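Local coordinates for protein R.Ecl18kI (Enterobacter cloacae, PDB 2GB7) that recognises the double-stranded DNA sequence 5'-CCNGG-3' as a type II restriction endonuclease and cuts it before the first C, at residues G7-L12 against Y106-S111; R74-L79 against R95-E100; Q277-Q282 against R297-A302. The protein carries 1 engineered substitution. All blocks are in the same frame, centred on the assembly; numbering follows the deposited sequence.

In the fold
Helix 6-20, at the N terminus, is met again when the chain reaches helix 102-134, and contact 1 closes that long, mostly helical loop. Contact 2 is nested inside it, joining the end of helix 49-77 to helix 90-100, the helix that directly precedes 102-134. The two touch: Leu12 packs on Met75 and Tyr78, and Leu108 on Leu76, making one helical cluster that also meets the second subunit. Contact 3 comes later in series, after the mixed sheet, where helices 269-285 and 290-302 pair near the C terminus. Its centre is about 51 Å from that of contact 2, on the opposite side of the chain's centre.

Contact 1 (G7-L12 against Y106-S111); sequences GEFKTL and YDLALS. With nucleotides of chain A.
Helix 6-20 passes beside helix 102-134, and the two backbones come nearest at Lys10 and Asp107, whose CA atoms lie 6.9 Å apart. Lys10 and Asp107 meet through the lysine's aliphatic chain: CE of Lys10 sits 3.2 Å from OD2 of Asp107, while NZ of Lys10 remains 4.1 Å from the same oxygen. Bent at chi3 (-128°), the chain runs past OD2, and the ammonium is carried beyond it, too far for a salt bridge. Opposite charges so placed probably still attract, and a long, flexible lysine suits this exposed margin. Deeper in, the contact is apolar. Phe9 has CG anti to the backbone N (chi1 -166°), which carries its ring obliquely against the other helix, where CE2 of Phe9 lies 4.0 Å from CB of Leu108. The branched end of Leu108 packs on Thr72, Met75 and Leu76 of helix 49-77, an apolar side chain suited to this buried position.

Another flank of helix 102-134 carries polar residues to the DNA. The phenol of Tyr106 gives its OH hydrogen to OP2 of DG6 of chain A at 3.0 Å, with the phosphate oxygen at the ring's edge and in its plane. CD2 of Leu110 rests 3.6 Å from that same OP2. One turn on from Asp107, OG of Ser111 donates to OP1 of DG8 of chain A at 2.7 Å, the short serine side chain bringing its hydroxyl close to the phosphate; Arg17 of helix 6-20 also bonds this hydroxyl. Ala109 packs on Ala109 of the second subunit, its small side chain suiting close approach. Beyond its mostly apolar flank for helix 6-20, with Asp107 at the margin, this one long helix joins subunit packing to contacts with two DNA phosphates, in a dimeric endonuclease of the PDDEXK clan.

Contact 2 (R74-L79 against R95-E100); sequences RMLSYL and RDFTME
A helical cluster at the subunit interface includes this contact, in which a phenylalanine of helix 90-100 rests lightly against the C-terminal end of helix 49-77 and the turn that follows it. The CA atoms nearest each other are those of Leu79 and Phe97, 8.7 Å apart, a gap that the long phenylalanine side chain spans. Phe97 does so with CG anti to the backbone N (chi1 -169°), which swings the ring's far end toward the other segment. There CZ of Phe97 lies 4.2 Å from the carbonyl O of Leu76, which stands at the ring edge near its plane. The side chain of Leu76 comes to the same corner, its CD2 being 4.4 Å from CZ of Phe97. Leu79 approaches obliquely, with its CB 4.5 Å from CE1 of Phe97.

The carbonyl of Leu76 has a polar partner of its own, accepting the backbone N-H of Leu79 at 3.1 Å as the chain turns. Leu76, by its carbonyl and CD2, and Leu79, by CB, border the far end of the ring; both are apolar residues suited to a buried site. Tyr101 also meets the Phe97 ring, with the two planes at about 55°, and Ile94 of the second subunit packs on it.

Polar bonds hold helix 90-100 elsewhere: Asp96 forms a salt bridge with Arg84, and the backbone O of Thr98 accepts a hydrogen bond from Thr73 of the second subunit. Between the two segments themselves, the chemistry implies cohesion by burial of hydrocarbon, possibly aided by the slightly positive ring edge facing a carbonyl oxygen, with distances that indicate light rather than tight packing.

Contact 3 (Q277-Q282 against R297-A302); sequences QSILKQ and RNRLSA. Engineered in segment 277-282: Gln277 (natural residue Arg).
Across the contact, CG1 of Ile279 approaches the guanidinium of Arg299 obliquely, 4.3 Å from its plane and displaced toward the rim. Its nitrogens are directed elsewhere, NH2 making a salt bridge to Asp140 and NH1 a hydrogen bond to the carbonyl of Val139. A bend at chi3 (58°) turns the flat group toward these two partners, while CB of the same arginine meets Ile279. The other flat group is the amide of Gln282: its NE2 donates to O of Ser278 at 3.0 Å, with a nearly straight N-H...O angle of 165°. The acceptor lies in the amide plane, but the donor stands well above the carbonyl plane of Ser278. The backbone N of Gln282 reaches the same oxygen from the opposite face, so two bonds grip it. NE2 and OE1 of Gln282 also bond Asp140 and Val141, respectively, holding this buried amide in place.

Alongside these polar groups the contact is hydrocarbon. CD1 of Ile279 touches CB of Arg299 at 3.9 Å, while CG2 of Ile279 meets CD1 of Leu300 at 3.6 Å as the two side chains slide past each other in opposite directions. Leu300 then forks: its CD2 lies 3.4 Å from CD2 of Leu280, tighter than usual for two carbons, the side chains crossing at about a right angle. Beta-branched Ile279 fills the buried centre, and Leu280, branched and apolar, closes the exposed margin.

The segment axes run at 161° and approach to 9.8 Å, with Ile279 and Leu300 nearest in backbone. This is an antiparallel helical hairpin of helices 269-285 and 290-302, whose polar flank is tied to Val139 and to strand 140-141, outermost of the sheet within this chain.

Contact 1 (G7-L12 against Y106-S111)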
# COMPACT_ATOMS: atom_id res chain seq x y z
N GLY F 7 6.24 -5.96 -23.46
CA GLY F 7 7.27 -6.55 -22.59
C GLY F 7 8.64 -5.97 -22.90
O GLY F 7 9.46 -5.73 -22.02
N GLU F 8 8.90 -5.75 -24.18
CA GLU F 8 10.15 -5.15 -24.60
C GLU F 8 10.28 -3.71 -24.09
O GLU F 8 11.37 -3.30 -23.69
CB GLU F 8 10.29 -5.22 -26.12
CG GLU F 8 10.70 -6.61 -26.57
CD GLU F 8 10.26 -6.94 -27.98
OE1 GLU F 8 10.12 -6.01 -28.82
OE2 GLU F 8 10.05 -8.14 -28.26
N PHE F 9 9.17 -2.98 -24.12
CA PHE F 9 9.12 -1.59 -23.67
C PHE F 9 9.39 -1.54 -22.17
O PHE F 9 10.14 -0.69 -21.70
CB PHE F 9 7.76 -0.98 -24.01
CG PHE F 9 7.69 0.53 -23.90
CD1 PHE F 9 8.72 1.33 -24.38
CD2 PHE F 9 6.56 1.14 -23.38
CE1 PHE F 9 8.63 2.73 -24.30
CE2 PHE F 9 6.46 2.53 -23.28
CZ PHE F 9 7.49 3.32 -23.75
N LYS F 10 8.79 -2.47 -21.42
CA LYS F 10 9.06 -2.56 -19.98
C LYS F 10 10.54 -2.78 -19.69
O LYS F 10 11.11 -2.15 -18.77
CB LYS F 10 8.24 -3.68 -19.33
CG LYS F 10 6.75 -3.41 -19.24
CD LYS F 10 6.07 -4.59 -18.58
CE LYS F 10 4.90 -5.10 -19.39
NZ LYS F 10 4.29 -6.33 -18.78
N THR F 11 11.16 -3.67 -20.46
CA THR F 11 12.57 -3.99 -20.27
C THR F 11 13.47 -2.79 -20.55
O THR F 11 14.41 -2.51 -19.78
CB THR F 11 12.98 -5.22 -21.09
OG1 THR F 11 12.24 -6.35 -20.62
CG2 THR F 11 14.47 -5.51 -20.94
N LEU F 12 13.16 -2.08 -21.62
CA LEU F 12 13.85 -0.85 -21.96
C LEU F 12 13.67 0.22 -20.86
O LEU F 12 14.64 0.87 -20.48
CB LEU F 12 13.38 -0.34 -23.32
CG LEU F 12 13.79 1.06 -23.78
CD1 LEU F 12 15.30 1.16 -24.01
CD2 LEU F 12 13.02 1.43 -25.03
N TYR F 106 0.37 3.04 -20.73
CA TYR F 106 -0.02 2.68 -19.37
C TYR F 106 1.14 2.05 -18.60
O TYR F 106 1.38 2.42 -17.45
CB TYR F 106 -1.26 1.77 -19.36
CG TYR F 106 -1.58 1.27 -17.96
CD1 TYR F 106 -2.24 2.06 -17.05
CD2 TYR F 106 -1.20 -0.01 -17.57
CE1 TYR F 106 -2.51 1.60 -15.74
CE2 TYR F 106 -1.47 -0.49 -16.29
CZ TYR F 106 -2.13 0.32 -15.38
OH TYR F 106 -2.41 -0.14 -14.11
N ASP F 107 1.85 1.10 -19.20
CA ASP F 107 2.99 0.45 -18.54
C ASP F 107 4.10 1.42 -18.14
O ASP F 107 4.71 1.29 -17.06
CB ASP F 107 3.57 -0.63 -19.43
CG ASP F 107 2.68 -1.85 -19.50
OD1 ASP F 107 1.70 -1.93 -18.72
OD2 ASP F 107 2.99 -2.72 -20.34
N LEU F 108 4.38 2.37 -19.01
CA LEU F 108 5.32 3.44 -18.66
C LEU F 108 4.85 4.25 -17.46
O LEU F 108 5.62 4.48 -16.52
CB LEU F 108 5.55 4.37 -19.84
CG LEU F 108 6.42 5.61 -19.63
CD1 LEU F 108 7.82 5.25 -19.20
CD2 LEU F 108 6.49 6.45 -20.91
N ALA F 109 3.62 4.74 -17.50
CA ALA F 109 3.11 5.54 -16.38
C ALA F 109 3.07 4.72 -15.10
O ALA F 109 3.42 5.21 -14.03
CB ALA F 109 1.74 6.08 -16.69
N LEU F 110 2.65 3.46 -15.23
CA LEU F 110 2.63 2.56 -14.08
C LEU F 110 4.02 2.43 -13.46
O LEU F 110 4.17 2.58 -12.24
CB LEU F 110 2.10 1.17 -14.45
CG LEU F 110 2.06 0.10 -13.34
CD1 LEU F 110 1.20 0.53 -12.15
CD2 LEU F 110 1.53 -1.21 -13.97
N SER F 111 5.03 2.18 -14.29
CA SER F 111 6.41 2.05 -13.85
C SER F 111 6.85 3.33 -13.12
O SER F 111 7.47 3.26 -12.04
CB SER F 111 7.32 1.79 -15.06
OG SER F 111 8.65 1.53 -14.65
P DG A 6 -1.92 -3.07 -12.13
OP1 DG A 6 -2.70 -2.00 -11.47
OP2 DG A 6 -1.61 -2.97 -13.58
O5' DG A 6 -0.53 -3.24 -11.37
C5' DG A 6 -0.43 -3.08 -9.96
C4' DG A 6 1.01 -3.26 -9.55
O4' DG A 6 1.18 -2.96 -8.14
C3' DG A 6 1.55 -4.68 -9.75
O3' DG A 6 2.91 -4.57 -10.17
C2' DG A 6 1.50 -5.26 -8.35
C1' DG A 6 1.88 -4.04 -7.54
N9 DG A 6 1.55 -4.04 -6.12
C8 DG A 6 0.91 -5.00 -5.38
N7 DG A 6 0.81 -4.69 -4.12
C5 DG A 6 1.42 -3.44 -4.02
C6 DG A 6 1.63 -2.60 -2.90
O6 DG A 6 1.32 -2.79 -1.72
N1 DG A 6 2.28 -1.42 -3.27
C2 DG A 6 2.68 -1.10 -4.54
N2 DG A 6 3.27 0.10 -4.69
N3 DG A 6 2.50 -1.88 -5.58
C4 DG A 6 1.87 -3.03 -5.25
P DG A 8 9.26 -1.74 -12.82
OP1 DG A 8 9.61 -0.89 -13.99
OP2 DG A 8 9.77 -3.13 -12.74
O5' DG A 8 9.70 -0.93 -11.53
C5' DG A 8 9.14 0.36 -11.28
C4' DG A 8 9.71 0.95 -10.01
O4' DG A 8 9.19 0.24 -8.86
C3' DG A 8 11.23 0.89 -9.90
O3' DG A 8 11.67 2.11 -9.32
C2' DG A 8 11.47 -0.28 -8.97
C1' DG A 8 10.26 -0.21 -8.05
N9 DG A 8 9.85 -1.48 -7.45
C8 DG A 8 9.48 -2.63 -8.12
N7 DG A 8 9.11 -3.59 -7.31
C5 DG A 8 9.26 -3.05 -6.04
C6 DG A 8 9.00 -3.62 -4.77
O6 DG A 8 8.58 -4.75 -4.50
N1 DG A 8 9.29 -2.73 -3.74
C2 DG A 8 9.76 -1.45 -3.92
N2 DG A 8 9.99 -0.74 -2.80
N3 DG A 8 9.99 -0.90 -5.10
C4 DG A 8 9.72 -1.75 -6.11

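Contact 2 (R74-L79 against R95-E100)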
# COMPACT_ATOMS: atom_id res chain seq x y z
N ARG F 74 11.02 10.83 -23.56
CA ARG F 74 12.03 10.05 -24.26
C ARG F 74 11.60 8.61 -24.44
O ARG F 74 11.75 8.05 -25.54
CB ARG F 74 13.38 10.12 -23.58
CG ARG F 74 14.55 9.64 -24.41
CD ARG F 74 15.88 10.17 -23.90
NE ARG F 74 15.90 11.63 -23.85
CZ ARG F 74 15.71 12.38 -22.76
NH1 ARG F 74 15.50 11.84 -21.55
NH2 ARG F 74 15.75 13.70 -22.88
N MET F 75 11.05 8.02 -23.39
CA MET F 75 10.54 6.66 -23.48
C MET F 75 9.45 6.56 -24.52
O MET F 75 9.47 5.67 -25.36
CB MET F 75 10.05 6.15 -22.11
CG MET F 75 11.18 5.98 -21.13
SD MET F 75 12.57 5.01 -21.74
CE MET F 75 11.80 3.44 -22.04
N LEU F 76 8.51 7.51 -24.50
CA LEU F 76 7.41 7.49 -25.46
C LEU F 76 7.90 7.61 -26.90
O LEU F 76 7.26 7.11 -27.82
CB LEU F 76 6.42 8.62 -25.16
CG LEU F 76 5.52 8.43 -23.93
CD1 LEU F 76 4.69 9.70 -23.65
CD2 LEU F 76 4.61 7.22 -24.11
N SER F 77 9.04 8.25 -27.10
CA SER F 77 9.45 8.48 -28.49
C SER F 77 9.98 7.19 -29.17
O SER F 77 10.02 7.09 -30.41
CB SER F 77 10.38 9.69 -28.55
OG SER F 77 9.75 10.79 -27.89
N TYR F 78 10.31 6.19 -28.36
CA TYR F 78 10.66 4.84 -28.84
C TYR F 78 9.51 4.07 -29.49
O TYR F 78 9.73 3.00 -30.08
CB TYR F 78 11.18 4.00 -27.69
CG TYR F 78 12.63 4.17 -27.36
CD1 TYR F 78 13.02 5.01 -26.32
CD2 TYR F 78 13.62 3.45 -28.05
CE1 TYR F 78 14.36 5.15 -25.98
CE2 TYR F 78 14.96 3.59 -27.71
CZ TYR F 78 15.32 4.45 -26.67
OH TYR F 78 16.63 4.62 -26.31
N LEU F 79 8.28 4.56 -29.35
CA LEU F 79 7.15 3.89 -29.97
C LEU F 79 6.61 4.64 -31.19
O LEU F 79 5.71 4.15 -31.88
CB LEU F 79 5.97 3.78 -29.01
CG LEU F 79 6.22 3.21 -27.62
CD1 LEU F 79 4.93 3.39 -26.79
CD2 LEU F 79 6.66 1.75 -27.66
N ARG F 95 -4.27 10.62 -32.87
CA ARG F 95 -5.39 9.72 -32.59
C ARG F 95 -4.93 8.27 -32.62
O ARG F 95 -5.25 7.49 -31.72
CB ARG F 95 -6.53 9.95 -33.58
CG ARG F 95 -7.81 10.51 -32.95
CD ARG F 95 -8.38 9.55 -31.93
NE ARG F 95 -9.81 9.36 -32.09
CZ ARG F 95 -10.66 9.07 -31.10
NH1 ARG F 95 -11.95 8.91 -31.37
NH2 ARG F 95 -10.22 8.98 -29.84
N ASP F 96 -4.16 7.93 -33.65
CA ASP F 96 -3.59 6.60 -33.83
C ASP F 96 -2.64 6.26 -32.70
O ASP F 96 -2.71 5.18 -32.12
CB ASP F 96 -2.84 6.56 -35.16
CG ASP F 96 -2.29 5.18 -35.48
OD1 ASP F 96 -3.10 4.26 -35.75
OD2 ASP F 96 -1.05 5.02 -35.46
N PHE F 97 -1.76 7.19 -32.38
CA PHE F 97 -0.87 7.01 -31.24
C PHE F 97 -1.67 6.65 -29.99
O PHE F 97 -1.31 5.71 -29.27
CB PHE F 97 -0.06 8.27 -31.02
CG PHE F 97 1.06 8.10 -30.05
CD1 PHE F 97 2.24 7.48 -30.43
CD2 PHE F 97 0.95 8.60 -28.75
CE1 PHE F 97 3.30 7.34 -29.53
CE2 PHE F 97 1.99 8.45 -27.84
CZ PHE F 97 3.17 7.83 -28.23
N THR F 98 -2.73 7.41 -29.72
CA THR F 98 -3.55 7.17 -28.52
C THR F 98 -4.28 5.82 -28.58
O THR F 98 -4.72 5.31 -27.54
CB THR F 98 -4.58 8.29 -28.26
OG1 THR F 98 -5.48 8.39 -29.38
CG2 THR F 98 -3.90 9.65 -28.04
N MET F 99 -4.39 5.26 -29.78
CA MET F 99 -5.10 3.99 -29.98
C MET F 99 -4.20 2.74 -30.07
O MET F 99 -4.60 1.67 -29.62
CB MET F 99 -6.01 4.05 -31.22
CG MET F 99 -7.06 5.16 -31.17
SD MET F 99 -8.44 4.85 -32.28
CE MET F 99 -8.94 3.26 -31.57
N GLU F 100 -3.02 2.88 -30.67
CA GLU F 100 -2.14 1.73 -30.93
C GLU F 100 -1.29 1.29 -29.74
O GLU F 100 -0.90 0.13 -29.67
CB GLU F 100 -1.21 2.01 -32.11
CG GLU F 100 -0.96 0.80 -33.01
CD GLU F 100 -2.23 0.15 -33.53
OE1 GLU F 100 -3.35 0.64 -33.25
OE2 GLU F 100 -2.12 -0.88 -34.24

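Contact 3 (Q277-Q282 against R297-A302)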
# COMPACT_ATOMS: atom_id res chain seq x y z
N GLN F 277 32.06 -3.20 14.40
CA GLN F 277 31.63 -3.95 13.21
C GLN F 277 30.41 -3.32 12.53
O GLN F 277 30.39 -3.15 11.30
CB GLN F 277 31.30 -5.41 13.58
CG GLN F 277 32.50 -6.29 13.85
CD GLN F 277 32.11 -7.71 14.24
OE1 GLN F 277 31.14 -7.93 14.97
NE2 GLN F 277 32.87 -8.69 13.76
N SER F 278 29.41 -2.99 13.33
CA SER F 278 28.18 -2.37 12.84
C SER F 278 28.45 -1.04 12.12
O SER F 278 27.91 -0.80 11.05
CB SER F 278 27.21 -2.16 13.99
OG SER F 278 25.97 -1.69 13.49
N ILE F 279 29.28 -0.21 12.72
CA ILE F 279 29.66 1.08 12.14
C ILE F 279 30.44 0.87 10.84
O ILE F 279 30.11 1.47 9.81
CB ILE F 279 30.52 1.91 13.12
CG1 ILE F 279 29.67 2.35 14.33
CG2 ILE F 279 31.10 3.15 12.41
CD1 ILE F 279 30.49 2.90 15.53
N LEU F 280 31.47 0.00 10.89
CA LEU F 280 32.32 -0.27 9.73
C LEU F 280 31.49 -0.78 8.56
O LEU F 280 31.74 -0.43 7.42
CB LEU F 280 33.47 -1.24 10.08
CG LEU F 280 34.59 -0.68 10.97
CD1 LEU F 280 35.49 -1.78 11.50
CD2 LEU F 280 35.42 0.39 10.25
N LYS F 281 30.50 -1.61 8.86
CA LYS F 281 29.52 -2.08 7.89
C LYS F 281 28.74 -0.94 7.24
O LYS F 281 28.53 -0.90 6.02
CB LYS F 281 28.53 -2.98 8.63
CG LYS F 281 27.68 -3.87 7.78
CD LYS F 281 28.12 -5.32 7.89
CE LYS F 281 27.94 -5.86 9.31
NZ LYS F 281 28.24 -7.33 9.38
N GLN F 282 28.32 0.01 8.05
CA GLN F 282 27.57 1.15 7.52
C GLN F 282 28.44 2.10 6.71
O GLN F 282 27.99 2.62 5.70
CB GLN F 282 26.85 1.88 8.66
CG GLN F 282 25.74 1.03 9.27
CD GLN F 282 25.22 1.65 10.53
OE1 GLN F 282 24.31 2.49 10.51
NE2 GLN F 282 25.77 1.23 11.66
N ARG F 297 32.81 7.75 11.24
CA ARG F 297 34.17 7.65 11.78
C ARG F 297 34.30 8.42 13.10
O ARG F 297 35.08 8.02 13.96
CB ARG F 297 35.24 7.96 10.71
CG ARG F 297 35.29 9.34 10.17
CD ARG F 297 36.45 9.52 9.16
NE ARG F 297 36.51 8.47 8.14
CZ ARG F 297 37.30 8.51 7.06
NH1 ARG F 297 38.10 9.56 6.86
NH2 ARG F 297 37.30 7.52 6.18
N ASN F 298 33.50 9.47 13.30
CA ASN F 298 33.44 10.11 14.63
C ASN F 298 32.95 9.13 15.68
O ASN F 298 33.46 9.09 16.81
CB ASN F 298 32.54 11.34 14.65
CG ASN F 298 33.07 12.47 13.81
OD1 ASN F 298 34.29 12.63 13.64
ND2 ASN F 298 32.15 13.30 13.30
N ARG F 299 31.95 8.33 15.32
CA ARG F 299 31.45 7.34 16.26
C ARG F 299 32.46 6.24 16.54
O ARG F 299 32.58 5.80 17.67
CB ARG F 299 30.13 6.76 15.77
CG ARG F 299 29.02 7.79 15.89
CD ARG F 299 27.78 7.38 15.20
NE ARG F 299 27.24 6.11 15.69
CZ ARG F 299 26.35 5.41 15.01
NH1 ARG F 299 25.92 5.87 13.85
NH2 ARG F 299 25.88 4.26 15.48
N LEU F 300 33.16 5.80 15.50
CA LEU F 300 34.22 4.78 15.61
C LEU F 300 35.32 5.31 16.53
O LEU F 300 35.78 4.63 17.44
CB LEU F 300 34.79 4.51 14.22
CG LEU F 300 35.17 3.11 13.74
CD1 LEU F 300 34.11 2.07 14.12
CD2 LEU F 300 35.35 3.14 12.23
N SER F 301 35.72 6.55 16.28
CA SER F 301 36.70 7.25 17.09
C SER F 301 36.29 7.32 18.57
O SER F 301 37.13 7.12 19.46
CB SER F 301 36.93 8.65 16.50
OG SER F 301 37.91 9.34 17.22
N ALA F 302 35.01 7.59 18.83
CA ALA F 302 34.47 7.62 20.20
C ALA F 302 34.62 6.31 20.98
O ALA F 302 34.63 6.33 22.22
CB ALA F 302 33.01 8.08 20.19